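Local coordinates for protein ureidoglycolate hydrolase (Arabidopsis thaliana, PDB 4PXE) that hydrolyses (S)-ureidoglycolate to glyoxylate, ammonium and carbon dioxide with two manganese ions per subunit, completing purine breakdown without releasing urea on the way, at residues L13-P18 / N415-L420; G19-I24 / E411-G416; G90-A95 / Y377-F382; L207-G212 / E406-E411; T363-S368 / L420-A425. All coordinates share one frame; numbering follows the deposited sequence.

Contact 1: residues L13-P18 / N415-L420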
# COMPACT_ATOMS: atom_id res chain seq x y z
N LEU A 13 5.24 -20.65 45.66
CA LEU A 13 5.48 -19.95 44.41
C LEU A 13 5.14 -18.47 44.55
O LEU A 13 4.01 -18.12 44.91
CB LEU A 13 4.65 -20.57 43.28
CG LEU A 13 4.87 -22.06 42.99
CD1 LEU A 13 4.00 -22.50 41.81
CD2 LEU A 13 6.34 -22.37 42.73
N SER A 14 6.11 -17.60 44.29
CA SER A 14 5.83 -16.16 44.28
C SER A 14 6.48 -15.49 43.08
O SER A 14 7.65 -15.71 42.78
CB SER A 14 6.26 -15.49 45.59
OG SER A 14 7.66 -15.37 45.66
N VAL A 15 5.68 -14.68 42.40
CA VAL A 15 6.07 -14.02 41.16
C VAL A 15 6.37 -12.56 41.45
O VAL A 15 5.71 -11.94 42.27
CB VAL A 15 4.92 -14.10 40.12
CG1 VAL A 15 5.22 -13.29 38.87
CG2 VAL A 15 4.60 -15.55 39.78
N ASP A 16 7.38 -12.02 40.78
CA ASP A 16 7.64 -10.59 40.83
C ASP A 16 6.72 -9.95 39.79
O ASP A 16 7.14 -9.71 38.66
CB ASP A 16 9.10 -10.31 40.50
CG ASP A 16 9.47 -8.84 40.63
OD1 ASP A 16 8.57 -8.00 40.87
OD2 ASP A 16 10.66 -8.52 40.47
N ALA A 17 5.47 -9.68 40.17
CA ALA A 17 4.50 -9.16 39.21
C ALA A 17 4.84 -7.79 38.61
O ALA A 17 4.76 -7.61 37.40
CB ALA A 17 3.07 -9.19 39.78
N PRO A 18 5.24 -6.80 39.44
CA PRO A 18 5.65 -5.52 38.84
C PRO A 18 6.91 -5.65 38.00
O PRO A 18 7.07 -4.93 37.01
CB PRO A 18 5.94 -4.63 40.05
CG PRO A 18 5.21 -5.26 41.18
CD PRO A 18 5.19 -6.72 40.92
N ASN A 415 -0.59 -15.12 37.72
CA ASN A 415 -1.33 -16.38 37.91
C ASN A 415 -1.00 -17.39 36.81
O ASN A 415 -0.82 -18.59 37.09
CB ASN A 415 -2.84 -16.13 37.95
CG ASN A 415 -3.28 -15.48 39.23
OD1 ASN A 415 -2.56 -15.53 40.23
ND2 ASN A 415 -4.46 -14.88 39.22
N GLY A 416 -0.92 -16.92 35.57
CA GLY A 416 -0.49 -17.77 34.47
C GLY A 416 0.90 -18.31 34.69
O GLY A 416 1.16 -19.49 34.43
N VAL A 417 1.81 -17.46 35.15
CA VAL A 417 3.18 -17.89 35.45
C VAL A 417 3.20 -18.95 36.55
O VAL A 417 3.95 -19.93 36.46
CB VAL A 417 4.08 -16.68 35.83
CG1 VAL A 417 5.41 -17.15 36.41
CG2 VAL A 417 4.31 -15.78 34.61
N LYS A 418 2.38 -18.79 37.58
CA LYS A 418 2.33 -19.79 38.64
C LYS A 418 1.83 -21.13 38.13
O LYS A 418 2.40 -22.17 38.48
CB LYS A 418 1.45 -19.32 39.80
CG LYS A 418 2.04 -18.18 40.61
CD LYS A 418 1.04 -17.71 41.65
CE LYS A 418 1.59 -16.55 42.45
NZ LYS A 418 0.52 -15.93 43.28
N VAL A 419 0.78 -21.12 37.32
CA VAL A 419 0.29 -22.37 36.73
C VAL A 419 1.35 -23.00 35.84
O VAL A 419 1.57 -24.21 35.87
CB VAL A 419 -1.02 -22.15 35.96
CG1 VAL A 419 -1.43 -23.43 35.21
CG2 VAL A 419 -2.12 -21.70 36.91
N LEU A 420 2.04 -22.17 35.05
CA LEU A 420 3.12 -22.67 34.22
C LEU A 420 4.25 -23.30 35.04
O LEU A 420 4.70 -24.41 34.74
CB LEU A 420 3.67 -21.56 33.33
CG LEU A 420 4.81 -21.98 32.40
CD1 LEU A 420 4.36 -23.09 31.45
CD2 LEU A 420 5.31 -20.77 31.60
O HOH W 1 2.42 -15.66 45.73

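Contact 2: residues G19-I24 / E411-G416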
# COMPACT_ATOMS: atom_id res chain seq x y z
N GLY A 19 7.80 -6.56 38.38
CA GLY A 19 9.04 -6.76 37.64
C GLY A 19 8.77 -7.33 36.25
O GLY A 19 9.35 -6.89 35.25
N LEU A 20 7.87 -8.30 36.19
CA LEU A 20 7.46 -8.86 34.90
C LEU A 20 6.79 -7.78 34.03
O LEU A 20 7.06 -7.69 32.83
CB LEU A 20 6.52 -10.06 35.11
CG LEU A 20 5.98 -10.76 33.86
CD1 LEU A 20 7.13 -11.20 32.95
CD2 LEU A 20 5.14 -11.95 34.28
N GLN A 21 5.94 -6.95 34.62
CA GLN A 21 5.35 -5.85 33.89
C GLN A 21 6.40 -4.91 33.32
O GLN A 21 6.30 -4.46 32.18
CB GLN A 21 4.36 -5.04 34.75
CG GLN A 21 3.74 -3.89 33.99
CD GLN A 21 2.88 -4.39 32.88
OE1 GLN A 21 2.15 -5.37 33.05
NE2 GLN A 21 2.95 -3.74 31.72
N ASN A 22 7.41 -4.60 34.13
CA ASN A 22 8.49 -3.73 33.68
C ASN A 22 9.21 -4.33 32.47
O ASN A 22 9.59 -3.60 31.55
CB ASN A 22 9.47 -3.44 34.82
CG ASN A 22 8.85 -2.59 35.91
OD1 ASN A 22 7.79 -1.98 35.73
ND2 ASN A 22 9.51 -2.54 37.07
N GLN A 23 9.40 -5.65 32.47
CA GLN A 23 10.03 -6.32 31.32
C GLN A 23 9.16 -6.26 30.07
O GLN A 23 9.66 -6.05 28.96
CB GLN A 23 10.38 -7.76 31.68
CG GLN A 23 11.47 -7.84 32.73
CD GLN A 23 11.76 -9.26 33.20
OE1 GLN A 23 10.93 -10.15 33.07
NE2 GLN A 23 12.95 -9.46 33.75
N ILE A 24 7.85 -6.41 30.25
CA ILE A 24 6.90 -6.27 29.14
C ILE A 24 7.02 -4.88 28.54
O ILE A 24 7.10 -4.72 27.32
CB ILE A 24 5.44 -6.53 29.62
CG1 ILE A 24 5.23 -8.02 29.94
CG2 ILE A 24 4.42 -6.06 28.58
CD1 ILE A 24 4.81 -8.84 28.74
N GLU A 411 -1.53 -9.18 37.72
CA GLU A 411 -2.04 -10.36 38.43
C GLU A 411 -2.39 -11.49 37.48
O GLU A 411 -2.10 -12.66 37.75
CB GLU A 411 -3.28 -10.02 39.26
CG GLU A 411 -3.63 -11.15 40.19
CD GLU A 411 -5.11 -11.31 40.39
OE1 GLU A 411 -5.90 -10.51 39.83
OE2 GLU A 411 -5.48 -12.26 41.12
N ASP A 412 -3.04 -11.15 36.37
CA ASP A 412 -3.38 -12.19 35.41
C ASP A 412 -2.14 -12.90 34.89
O ASP A 412 -2.13 -14.13 34.79
CB ASP A 412 -4.26 -11.64 34.30
CG ASP A 412 -5.71 -11.52 34.74
OD1 ASP A 412 -6.12 -12.28 35.66
OD2 ASP A 412 -6.46 -10.70 34.20
N MET A 413 -1.09 -12.14 34.59
CA MET A 413 0.15 -12.74 34.14
C MET A 413 0.80 -13.58 35.23
O MET A 413 1.25 -14.70 34.97
CB MET A 413 1.12 -11.66 33.64
CG MET A 413 0.62 -10.94 32.40
SD MET A 413 1.85 -9.81 31.69
CE MET A 413 1.91 -8.53 32.95
N ALA A 414 0.85 -13.05 36.45
CA ALA A 414 1.46 -13.79 37.56
C ALA A 414 0.74 -15.11 37.80
O ALA A 414 1.40 -16.12 38.06
CB ALA A 414 1.45 -12.93 38.82
N ASN A 415 -0.59 -15.12 37.72
CA ASN A 415 -1.33 -16.38 37.91
C ASN A 415 -1.00 -17.39 36.81
O ASN A 415 -0.82 -18.59 37.09
CB ASN A 415 -2.84 -16.13 37.95
CG ASN A 415 -3.28 -15.48 39.23
OD1 ASN A 415 -2.56 -15.53 40.23
ND2 ASN A 415 -4.46 -14.88 39.22
N GLY A 416 -0.92 -16.92 35.57
CA GLY A 416 -0.49 -17.77 34.47
C GLY A 416 0.90 -18.31 34.69
O GLY A 416 1.16 -19.49 34.43

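Contact 3: residues G90-A95 / Y377-F382. With MN (manganese (II) ion), chain C; GLV (glyoxylic acid), chain E.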
# COMPACT_ATOMS: atom_id res chain seq x y z
N GLY A 90 7.30 -22.24 25.68
CA GLY A 90 7.76 -21.03 25.01
C GLY A 90 6.72 -20.40 24.12
O GLY A 90 5.59 -20.86 24.04
N SER A 91 7.13 -19.34 23.44
CA SER A 91 6.24 -18.56 22.60
C SER A 91 7.08 -17.65 21.70
O SER A 91 8.28 -17.90 21.51
CB SER A 91 5.27 -17.74 23.47
OG SER A 91 4.12 -17.31 22.75
N HIS A 92 6.46 -16.61 21.15
CA HIS A 92 7.14 -15.74 20.19
C HIS A 92 7.22 -14.31 20.71
O HIS A 92 6.48 -13.93 21.64
CB HIS A 92 6.36 -15.73 18.87
CG HIS A 92 4.98 -15.17 19.00
ND1 HIS A 92 4.66 -13.88 18.63
CD2 HIS A 92 3.85 -15.72 19.50
CE1 HIS A 92 3.38 -13.66 18.89
NE2 HIS A 92 2.87 -14.76 19.42
N ILE A 93 8.09 -13.50 20.14
CA ILE A 93 8.11 -12.07 20.47
C ILE A 93 7.92 -11.17 19.26
O ILE A 93 7.90 -9.94 19.41
CB ILE A 93 9.39 -11.66 21.23
CG1 ILE A 93 10.63 -11.87 20.36
CG2 ILE A 93 9.49 -12.39 22.57
CD1 ILE A 93 11.94 -11.60 21.09
N ASP A 94 7.78 -11.74 18.07
CA ASP A 94 7.44 -10.86 16.95
C ASP A 94 6.02 -10.31 17.10
O ASP A 94 5.19 -10.90 17.80
CB ASP A 94 7.75 -11.47 15.55
CG ASP A 94 7.02 -12.78 15.27
OD1 ASP A 94 6.66 -13.54 16.19
OD2 ASP A 94 6.85 -13.07 14.06
N ALA A 95 5.78 -9.15 16.49
CA ALA A 95 4.54 -8.39 16.62
C ALA A 95 4.14 -7.88 15.25
O ALA A 95 4.95 -7.25 14.55
CB ALA A 95 4.74 -7.22 17.55
N TYR A 377 -4.19 -19.18 16.10
CA TYR A 377 -3.20 -20.26 16.05
C TYR A 377 -1.97 -19.83 16.85
O TYR A 377 -1.85 -18.67 17.27
CB TYR A 377 -2.85 -20.68 14.61
CG TYR A 377 -2.38 -19.54 13.72
CD1 TYR A 377 -3.25 -18.93 12.80
CD2 TYR A 377 -1.08 -19.06 13.80
CE1 TYR A 377 -2.81 -17.87 11.99
CE2 TYR A 377 -0.64 -18.01 13.01
CZ TYR A 377 -1.50 -17.43 12.11
OH TYR A 377 -1.05 -16.38 11.33
N HIS A 378 -1.08 -20.79 17.10
CA HIS A 378 0.08 -20.59 17.96
C HIS A 378 1.15 -21.57 17.55
O HIS A 378 0.86 -22.55 16.86
CB HIS A 378 -0.28 -20.90 19.42
CG HIS A 378 -1.41 -20.08 19.96
ND1 HIS A 378 -1.24 -18.80 20.43
CD2 HIS A 378 -2.72 -20.38 20.14
CE1 HIS A 378 -2.40 -18.34 20.88
NE2 HIS A 378 -3.31 -19.29 20.71
N ASP A 379 2.37 -21.36 18.02
CA ASP A 379 3.42 -22.37 17.85
C ASP A 379 3.03 -23.74 18.40
O ASP A 379 3.47 -24.76 17.89
CB ASP A 379 4.72 -21.87 18.49
CG ASP A 379 5.29 -20.68 17.74
OD1 ASP A 379 5.60 -20.87 16.55
OD2 ASP A 379 5.40 -19.57 18.31
N SER A 380 2.18 -23.75 19.43
CA SER A 380 1.64 -24.99 19.99
C SER A 380 0.99 -25.87 18.92
O SER A 380 1.00 -27.10 19.03
CB SER A 380 0.62 -24.67 21.09
OG SER A 380 1.26 -24.15 22.24
N LEU A 381 0.42 -25.26 17.88
CA LEU A 381 -0.27 -26.01 16.83
C LEU A 381 0.70 -26.98 16.16
O LEU A 381 0.34 -28.12 15.84
CB LEU A 381 -0.87 -25.05 15.80
CG LEU A 381 -1.60 -25.69 14.61
CD1 LEU A 381 -2.76 -26.53 15.09
CD2 LEU A 381 -2.09 -24.60 13.67
N PHE A 382 1.94 -26.53 15.96
CA PHE A 382 2.94 -27.35 15.28
C PHE A 382 3.80 -28.18 16.23
O PHE A 382 4.23 -29.30 15.89
CB PHE A 382 3.75 -26.49 14.31
CG PHE A 382 2.89 -25.89 13.25
CD1 PHE A 382 2.51 -26.64 12.16
CD2 PHE A 382 2.37 -24.61 13.40
CE1 PHE A 382 1.67 -26.12 11.20
CE2 PHE A 382 1.52 -24.08 12.45
CZ PHE A 382 1.17 -24.83 11.35
MN MN C . 0.63 -15.17 19.72
C1 GLV E . -1.44 -15.41 15.00
O1 GLV E . -1.09 -16.31 16.00
C2 GLV E . -2.86 -15.51 14.57
O2 GLV E . -3.62 -16.37 15.13
O3 GLV E . -3.30 -14.74 13.66
O HOH W 2 0.93 -17.36 19.44
O HOH W 3 0.46 -14.56 17.60
O HOH W 4 -1.64 -15.90 19.04

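Contact 4: residues L207-G212 / E406-E411. With MN (manganese (II) ion), chain C.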
# COMPACT_ATOMS: atom_id res chain seq x y z
N LEU A 207 2.13 -20.63 27.50
CA LEU A 207 1.33 -19.65 28.23
C LEU A 207 1.01 -18.51 27.26
O LEU A 207 1.91 -18.03 26.57
CB LEU A 207 2.15 -19.13 29.41
CG LEU A 207 1.59 -17.91 30.16
CD1 LEU A 207 0.24 -18.20 30.81
CD2 LEU A 207 2.60 -17.44 31.19
N HIS A 208 -0.25 -18.07 27.19
CA HIS A 208 -0.64 -17.06 26.20
C HIS A 208 -1.88 -16.31 26.67
O HIS A 208 -2.75 -16.88 27.34
CB HIS A 208 -0.90 -17.72 24.83
CG HIS A 208 -0.74 -16.78 23.66
ND1 HIS A 208 -1.64 -15.79 23.36
CD2 HIS A 208 0.23 -16.70 22.71
CE1 HIS A 208 -1.24 -15.12 22.29
NE2 HIS A 208 -0.10 -15.66 21.88
N ILE A 209 -1.97 -15.02 26.34
CA ILE A 209 -3.23 -14.32 26.57
C ILE A 209 -4.35 -14.98 25.77
O ILE A 209 -4.13 -15.50 24.67
CB ILE A 209 -3.14 -12.81 26.27
CG1 ILE A 209 -2.81 -12.57 24.79
CG2 ILE A 209 -2.10 -12.16 27.17
CD1 ILE A 209 -3.01 -11.10 24.34
N GLU A 210 -5.56 -14.96 26.31
CA GLU A 210 -6.68 -15.64 25.65
C GLU A 210 -6.96 -15.12 24.24
O GLU A 210 -7.33 -15.90 23.36
CB GLU A 210 -7.95 -15.49 26.49
CG GLU A 210 -9.16 -16.18 25.85
CD GLU A 210 -10.48 -15.80 26.48
OE1 GLU A 210 -10.48 -15.48 27.69
OE2 GLU A 210 -11.51 -15.83 25.77
N GLN A 211 -6.81 -13.81 24.03
CA GLN A 211 -7.23 -13.16 22.78
C GLN A 211 -8.73 -13.34 22.54
O GLN A 211 -9.20 -13.41 21.40
CB GLN A 211 -6.39 -13.65 21.58
CG GLN A 211 -4.91 -13.49 21.85
CD GLN A 211 -4.04 -13.95 20.71
OE1 GLN A 211 -3.91 -15.15 20.46
NE2 GLN A 211 -3.39 -13.01 20.03
N GLY A 212 -9.47 -13.39 23.64
CA GLY A 212 -10.93 -13.41 23.62
C GLY A 212 -11.40 -12.93 24.99
O GLY A 212 -10.58 -12.75 25.89
N GLU A 406 -4.78 -4.03 23.53
CA GLU A 406 -4.47 -5.31 24.17
C GLU A 406 -3.91 -5.10 25.58
O GLU A 406 -3.01 -4.28 25.78
CB GLU A 406 -3.46 -6.05 23.30
CG GLU A 406 -3.08 -7.45 23.77
CD GLU A 406 -2.05 -8.04 22.84
OE1 GLU A 406 -0.85 -7.85 23.10
OE2 GLU A 406 -2.46 -8.64 21.82
N TYR A 407 -4.43 -5.83 26.55
CA TYR A 407 -3.97 -5.68 27.94
C TYR A 407 -4.25 -6.93 28.76
O TYR A 407 -5.35 -7.47 28.70
CB TYR A 407 -4.66 -4.48 28.60
CG TYR A 407 -4.23 -4.25 30.03
CD1 TYR A 407 -3.08 -3.53 30.30
CD2 TYR A 407 -4.97 -4.75 31.10
CE1 TYR A 407 -2.66 -3.31 31.61
CE2 TYR A 407 -4.56 -4.54 32.41
CZ TYR A 407 -3.41 -3.82 32.66
OH TYR A 407 -3.00 -3.63 33.95
N SER A 408 -3.26 -7.36 29.52
CA SER A 408 -3.46 -8.34 30.58
C SER A 408 -2.82 -7.77 31.85
O SER A 408 -1.74 -7.17 31.79
CB SER A 408 -2.84 -9.69 30.20
OG SER A 408 -3.21 -10.69 31.13
N SER A 409 -3.47 -7.92 33.00
CA SER A 409 -2.98 -7.29 34.22
C SER A 409 -1.77 -8.02 34.79
O SER A 409 -1.53 -9.18 34.46
CB SER A 409 -4.09 -7.25 35.28
OG SER A 409 -4.37 -8.56 35.75
N PRO A 410 -0.99 -7.33 35.64
CA PRO A 410 0.12 -8.00 36.34
C PRO A 410 -0.35 -9.24 37.10
O PRO A 410 0.36 -10.25 37.10
CB PRO A 410 0.66 -6.90 37.26
CG PRO A 410 0.38 -5.64 36.48
CD PRO A 410 -0.97 -5.87 35.85
N GLU A 411 -1.53 -9.18 37.72
CA GLU A 411 -2.04 -10.36 38.43
C GLU A 411 -2.39 -11.49 37.48
O GLU A 411 -2.10 -12.66 37.75
CB GLU A 411 -3.28 -10.02 39.26
CG GLU A 411 -3.63 -11.15 40.19
CD GLU A 411 -5.11 -11.31 40.39
OE1 GLU A 411 -5.90 -10.51 39.83
OE2 GLU A 411 -5.48 -12.26 41.12
MN MN C . 0.63 -15.17 19.72
O HOH W 4 -1.64 -15.90 19.04
O HOH W 2 0.93 -17.36 19.44
O HOH W 3 0.46 -14.56 17.60

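Contact 5: residues T363-S368 / L420-A425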
# COMPACT_ATOMS: atom_id res chain seq x y z
N THR A 363 -6.04 -25.83 40.20
CA THR A 363 -6.77 -26.17 41.42
C THR A 363 -5.90 -26.07 42.68
O THR A 363 -6.32 -25.50 43.69
CB THR A 363 -7.37 -27.58 41.30
OG1 THR A 363 -8.25 -27.62 40.16
CG2 THR A 363 -8.17 -27.93 42.56
N GLU A 364 -4.68 -26.59 42.62
CA GLU A 364 -3.76 -26.51 43.76
C GLU A 364 -3.40 -25.08 44.13
O GLU A 364 -3.06 -24.80 45.28
CB GLU A 364 -2.48 -27.32 43.49
CG GLU A 364 -2.73 -28.81 43.47
CD GLU A 364 -1.50 -29.60 43.07
OE1 GLU A 364 -0.37 -29.13 43.31
OE2 GLU A 364 -1.68 -30.71 42.51
N LEU A 365 -3.48 -24.18 43.16
CA LEU A 365 -3.15 -22.77 43.38
C LEU A 365 -4.39 -21.95 43.71
O LEU A 365 -4.31 -20.71 43.79
CB LEU A 365 -2.47 -22.19 42.13
CG LEU A 365 -1.05 -22.72 41.91
CD1 LEU A 365 -0.60 -22.48 40.47
CD2 LEU A 365 -0.10 -22.04 42.89
N ASN A 366 -5.52 -22.63 43.89
CA ASN A 366 -6.79 -21.97 44.21
C ASN A 366 -7.22 -20.99 43.12
O ASN A 366 -7.79 -19.94 43.40
CB ASN A 366 -6.72 -21.27 45.57
CG ASN A 366 -6.41 -22.23 46.70
OD1 ASN A 366 -5.43 -22.06 47.43
ND2 ASN A 366 -7.25 -23.24 46.85
N LEU A 367 -6.93 -21.35 41.87
CA LEU A 367 -7.29 -20.53 40.72
C LEU A 367 -8.45 -21.17 39.98
O LEU A 367 -8.47 -22.37 39.75
CB LEU A 367 -6.10 -20.37 39.78
CG LEU A 367 -4.89 -19.63 40.36
CD1 LEU A 367 -3.70 -19.72 39.43
CD2 LEU A 367 -5.24 -18.17 40.64
N SER A 368 -9.44 -20.36 39.61
CA SER A 368 -10.58 -20.87 38.87
C SER A 368 -10.19 -21.07 37.40
O SER A 368 -9.32 -20.36 36.87
CB SER A 368 -11.75 -19.90 38.97
OG SER A 368 -11.40 -18.64 38.41
N LEU A 420 2.04 -22.17 35.05
CA LEU A 420 3.12 -22.67 34.22
C LEU A 420 4.25 -23.30 35.04
O LEU A 420 4.70 -24.41 34.74
CB LEU A 420 3.67 -21.56 33.33
CG LEU A 420 4.81 -21.98 32.40
CD1 LEU A 420 4.36 -23.09 31.45
CD2 LEU A 420 5.31 -20.77 31.60
N SER A 421 4.68 -22.61 36.09
CA SER A 421 5.72 -23.12 36.99
C SER A 421 5.34 -24.47 37.57
O SER A 421 6.14 -25.42 37.57
CB SER A 421 5.95 -22.14 38.14
OG SER A 421 6.48 -20.91 37.69
N LEU A 422 4.13 -24.56 38.09
CA LEU A 422 3.70 -25.76 38.79
C LEU A 422 3.47 -26.91 37.82
O LEU A 422 3.77 -28.06 38.12
CB LEU A 422 2.45 -25.46 39.62
CG LEU A 422 1.97 -26.55 40.58
CD1 LEU A 422 3.12 -27.06 41.48
CD2 LEU A 422 0.84 -26.00 41.42
N THR A 423 2.94 -26.60 36.63
CA THR A 423 2.75 -27.64 35.62
C THR A 423 4.09 -28.16 35.10
O THR A 423 4.26 -29.37 34.93
CB THR A 423 1.88 -27.12 34.43
OG1 THR A 423 0.64 -26.61 34.93
CG2 THR A 423 1.58 -28.26 33.47
N LEU A 424 5.05 -27.27 34.86
CA LEU A 424 6.41 -27.67 34.47
C LEU A 424 7.01 -28.60 35.52
O LEU A 424 7.63 -29.61 35.17
CB LEU A 424 7.31 -26.44 34.32
CG LEU A 424 7.11 -25.56 33.09
CD1 LEU A 424 7.92 -24.29 33.25
CD2 LEU A 424 7.51 -26.30 31.81
N ALA A 425 6.85 -28.22 36.78
CA ALA A 425 7.41 -28.97 37.90
C ALA A 425 6.81 -30.37 37.95
O ALA A 425 7.53 -31.37 38.08
CB ALA A 425 7.15 -28.24 39.20

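Contact 1: residues L13-P18 / N415-L420
Val15 presses one methyl into the notch between Val417 and Lys418, and this is the tight part of the contact, where the extended chain before helix 17-28 runs across the C-terminal helix 410-429. With CG1 of Val15 anti to the backbone N (chi1 174°), its other branch, CG2, is the one aimed at the helix. That methyl lies 3.8 Å from Val417 CG1, the two side chains crossing at a slant. Val15 CG2 also reaches the Lys418 chain, again 3.8 Å away at CG. Two residues earlier, Leu13 lays CD1 against the helix backbone, 3.7 Å from Lys418 O. Behind these side chains stands helix 105-120, where Val117 touches both Leu13 and Val15, and Glu113 OE2 accepts a bond from Asp16 N.

The other side is looser and wetter. Beyond CG, Lys418 runs straight out beside the chain of residues 13-15, so that its CE passes 3.8 Å from Leu13 O without the ammonium group bonding that oxygen directly. A water fills the join: it donates to Leu13 O at 3.0 Å and accepts from Lys418 NZ at 3.1 Å.

Thus the methyl and methylene groups do the holding between the two segments, while the polar link is carried by one water. That link is probably more adjustable than a direct bond would be, and probably leaves the charged end of this partly exposed lysine hydrated.

Contact 2: residues G19-I24 / E411-G416
Gln21 has its amide nitrogen gripped twice, NE2 making weak hydrogen bonds to Asp25 OD1 and Tyr102 OH, while the oxygen of the same amide faces Met413. This is a helix-helix crossing in the catalytic domain of the M20 fold: the short axes of 19-24 and 411-416 pass 10.3 Å apart at 107°, and Met413 is the residue of 411-416 that spans the gap.

Met413 extends to SD and then bends there (chi3 -69°), which carries its methyl to the Gln21 amide, CE standing 3.2 Å from OE1. The two side chains meet at about a right angle. A methyl on sulfur is slightly polarised, so the oxygen is likely to be tolerated as a neighbour, and the pair of weak bonds on NE2 probably helps to fix which end of the amide it meets.

Nearer the root of the methionine the contact is purely apolar. Leu20, with CG anti to its nitrogen (chi1 180°), brings CD2 to 4.1 Å from Met413 CB, and it also touches Val417 one turn further on. Helix 105-120 packs against the same residues, with Leu109 on Leu20, Val105 on Ile24 and Val106 on Met413. The last piece is the sulfur itself, with Ile24 CG1 4.2 Å from Met413 SD.

Contact 3: residues G90-A95 / Y377-F382
At the dinuclear manganese site, His92 and Asp379 meet where two segments of the chain come together beside the metal: Asp379 OD2 stands 4.0 Å from His92 CB, obliquely to the imidazole. The other oxygen of Asp379, OD1, is bonded to Ser149 OG. His92 gives NE2 to manganese at 2.3 Å, and three waters, His208 and Asp103 complete that ion's shell. Its CG lies between the backbone N and carbonyl carbon (chi1 63°), which turns the ring so that ND1 faces Asp94. Two weak bonds hold ND1 there, to Asp94 OD1 and to Asp94 O, the latter at the ring edge.

As in other M20 hydrolases, the first metal-binding histidine lies at the C-terminal side of a core strand, here the one around 86-91, while residues 377-382 bring in the substrate-binding pair Tyr377 and His378. Tyr377 works with both backbone and ring. Its N donates to glyoxylate O2 at 3.0 Å. That same oxygen lies 3.4 Å above the plane of the Tyr377 ring, over the centre. Replacing Tyr377 by an alanine would probably keep the backbone bond but leave the ligand without this flat floor, able to shift or tilt. Arg307 also bonds glyoxylate, and so does Asn294 of the second subunit. On the metal side, His378 ND1 is 2.8 Å from a water bound to manganese, and a second metal-bound water donates to glyoxylate O1.

Contact 4: residues L207-G212 / E406-E411
The carboxylate of Glu406 turns one flat face to Ile209, whose CD1 methyl lies over it 3.5 Å from CD. An extended chain ending in a carboxylate twisted square to it (chi3 90°) presents that face, leaving the oxygens to bond elsewhere: OE1 takes the backbone N of Tyr102 and Asp103, and OE2 binds Ser401 OG. The other flat group is the His208 ring. NE2 binds manganese at 2.3 Å; at the other nitrogen, ND1 gives a nearly straight bond (170°) to a lone pair of Ile209 O, 2.8 Å away and close to the ring plane. His378 packs edge-to-face with this ring.

Further along, Ile209 CG2 rests 4.0 Å from Ser408 CB, while Ser408 OG is bonded to Pro395 O. Two residues past Ile209, Gln211 OE1 is 2.8 Å from a manganese-bound water that can donate to it, though that water has other acceptors nearby.

An alanine in place of Glu406 would probably leave the Tyr102 and Asp103 N-H groups without their acceptor and take away the carboxylate face that Ile209 CD1 packs against. Since Asp103 bridges both manganese ions, the chemistry here is second-shell: Glu406 probably helps to position the loop carrying that ligand, and the Ile209 carbonyl, with the metal, helps to fix the rotation of His208.

Contact 5: residues T363-S368 / L420-A425
Leu365 and Leu422 make the apolar heart of this contact, lying side by side and running antiparallel. One methyl of Leu422 does all the touching: CD2 lies 3.8 Å from Leu365 CG and 3.9 Å from Leu365 CD1. Glu364 closes on the same methyl from the neighbouring position, crossing Leu422 at about a right angle, with its CB at 4.1 Å and OE1 at 3.9 Å from CD2. Because CG of Leu422 stands anti to the backbone nitrogen (chi1 -172°), the side chain is directed from helix 410-429 towards the end of helix 352-364.

The next shell explains why these residues are held there. Glu364 is tied down at its charged end by a salt bridge from OE2 to Lys426, one turn further along the helix that carries Leu422. Held this way, the exposed glutamate keeps its CB and OE1 against the leucine methyl. Leu365 also lays CD1 on the helix backbone at the carbonyl of Lys418. Its own position is set by the way the helix stops: a Schellman motif ends it, with Asn366 as the C-prime residue at positive phi and Asn366 N bonded to Thr363 O at 3.0 Å. The chain then turns, and Leu367 packs on Asn415 and Val419.

Further out, Leu9 and Ala10 of helix 9-12 touch Leu422, and Ala10 also meets Leu365. Helix 105-120 backs the same part of helix 410-429, Ala114 lying against Leu420 and Leu118 against Ser421 and Ala425, so helix 410-429 sits between the end of helix 352-364 and helix 105-120.

Helix 410-429 is the shared beam: its approach and start serve contact 4, and its successive turns serve contacts 2, 1 and 5. Centres of contacts 1 and 2 lie about 7 Å apart, and contact 5 is about 10 Å from contact 1. Contacts 1 and 2 tie the N-terminal chain and helix 17-28 to the C-terminal helix, with contacts 3 and 4 nested inside the loop they close. Contact 4 leads inward, and about 15 Å between centres brings it to contact 3 on neighbouring strands 86-91 and 201-209, with a manganese ion and three waters in common. The two chain ends thus appear to pack together on the outside of the catalytic domain.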